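Local coordinates for protein exonuclease mut-7 homolog (Aedes aegypti, PDB 7JW2) that probably acts as a magnesium-dependent 3'-5' exoribonuclease that trims the 3' ends of AGO1-bound microRNAs, this chain being its exonuclease domain, at residues K165-Q168 with F169-W172. Sequence-based numbering, arbitrary orientation.
Sequences KSNQ and FSNW
The indole of W172 reaches back to the carbonyl of Q168, folding the chain beyond two overlapping type I turns, K165-Q168 and N167-S170, onto the second of them. NE1 of W172 lies 3.0 Å from O of Q168 in a nearly straight bond (172° at the hydrogen); the acceptor sits in the indole plane, while the donor stands above the carbonyl plane. Beside it, O of N167 illustrates how one carbonyl can serve both main chain and side chain of a single residue: S170 N at 3.1 Å closes the turn, and S170 OG at 2.8 Å adds a shorter grip. A chi1 of 66° swings that hydroxyl back to the acceptor, above one indole face toward its rim. With W172 buried and three hydrogen bonds converging, this is the compact side.

The other side faces solvent. The extended Q168 chain lies alongside exposed F169, CG 3.8 Å from the ring centroid in a CH-pi contact, and its amide stacks closely on the ring, planes 14° apart.

In this RNase H-like exonuclease fold, R178 bonds N167 OD1, and Q181 of helix 179-205 bonds S170 OG. Residues 165-172 lie in the loop between helices 151-159 and 179-205, with W172 O bonded to S51 of strand 50-56.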
# COMPACT_ATOMS: atom_id res chain seq x y z
N LYS A 165 0.26 -31.11 -11.98
CA LYS A 165 1.42 -30.84 -11.14
C LYS A 165 2.73 -30.87 -11.91
O LYS A 165 3.80 -30.93 -11.29
CB LYS A 165 1.48 -31.86 -10.01
CG LYS A 165 0.65 -31.50 -8.81
CD LYS A 165 0.74 -32.59 -7.76
CE LYS A 165 0.72 -33.97 -8.38
NZ LYS A 165 1.10 -35.03 -7.41
N SER A 166 2.69 -30.83 -13.24
CA SER A 166 3.92 -31.00 -14.02
C SER A 166 4.93 -29.88 -13.77
O SER A 166 6.12 -30.08 -14.01
CB SER A 166 3.59 -31.09 -15.51
OG SER A 166 3.08 -29.88 -16.00
N ASN A 167 4.49 -28.72 -13.29
CA ASN A 167 5.39 -27.61 -13.03
C ASN A 167 5.70 -27.43 -11.54
O ASN A 167 6.41 -26.49 -11.17
CB ASN A 167 4.80 -26.32 -13.60
CG ASN A 167 5.06 -26.19 -15.09
OD1 ASN A 167 6.15 -25.81 -15.50
ND2 ASN A 167 4.06 -26.53 -15.90
N GLN A 168 5.25 -28.36 -10.69
CA GLN A 168 5.49 -28.26 -9.26
C GLN A 168 6.98 -28.15 -8.95
O GLN A 168 7.40 -27.31 -8.14
CB GLN A 168 4.88 -29.48 -8.55
CG GLN A 168 5.20 -29.56 -7.08
CD GLN A 168 4.53 -30.74 -6.39
OE1 GLN A 168 4.00 -31.64 -7.04
NE2 GLN A 168 4.58 -30.75 -5.06
N PHE A 169 7.80 -28.98 -9.60
CA PHE A 169 9.24 -29.00 -9.39
C PHE A 169 10.00 -28.42 -10.58
O PHE A 169 11.13 -28.82 -10.86
CB PHE A 169 9.70 -30.43 -9.10
CG PHE A 169 9.07 -31.00 -7.87
CD1 PHE A 169 9.37 -30.48 -6.63
CD2 PHE A 169 8.15 -32.03 -7.96
CE1 PHE A 169 8.78 -30.99 -5.48
CE2 PHE A 169 7.56 -32.55 -6.82
CZ PHE A 169 7.87 -32.02 -5.59
N SER A 170 9.37 -27.50 -11.30
CA SER A 170 10.04 -26.77 -12.37
C SER A 170 11.09 -25.82 -11.79
O SER A 170 11.26 -25.68 -10.57
CB SER A 170 9.02 -26.01 -13.21
OG SER A 170 8.41 -24.99 -12.42
N ASN A 171 11.82 -25.15 -12.69
CA ASN A 171 12.92 -24.29 -12.26
C ASN A 171 12.33 -22.94 -11.87
O ASN A 171 12.20 -22.04 -12.70
CB ASN A 171 13.96 -24.16 -13.36
CG ASN A 171 15.10 -23.27 -12.95
OD1 ASN A 171 15.13 -22.75 -11.84
ND2 ASN A 171 16.05 -23.08 -13.85
N TRP A 172 11.98 -22.81 -10.59
CA TRP A 172 11.38 -21.56 -10.11
C TRP A 172 12.38 -20.41 -10.02
O TRP A 172 11.95 -19.27 -9.76
CB TRP A 172 10.71 -21.80 -8.76
CG TRP A 172 9.50 -22.70 -8.88
CD1 TRP A 172 9.40 -24.01 -8.50
CD2 TRP A 172 8.26 -22.36 -9.50
NE1 TRP A 172 8.16 -24.51 -8.83
CE2 TRP A 172 7.43 -23.51 -9.42
CE3 TRP A 172 7.75 -21.19 -10.07
CZ2 TRP A 172 6.14 -23.53 -9.94
CZ3 TRP A 172 6.44 -21.21 -10.57
CH2 TRP A 172 5.65 -22.38 -10.50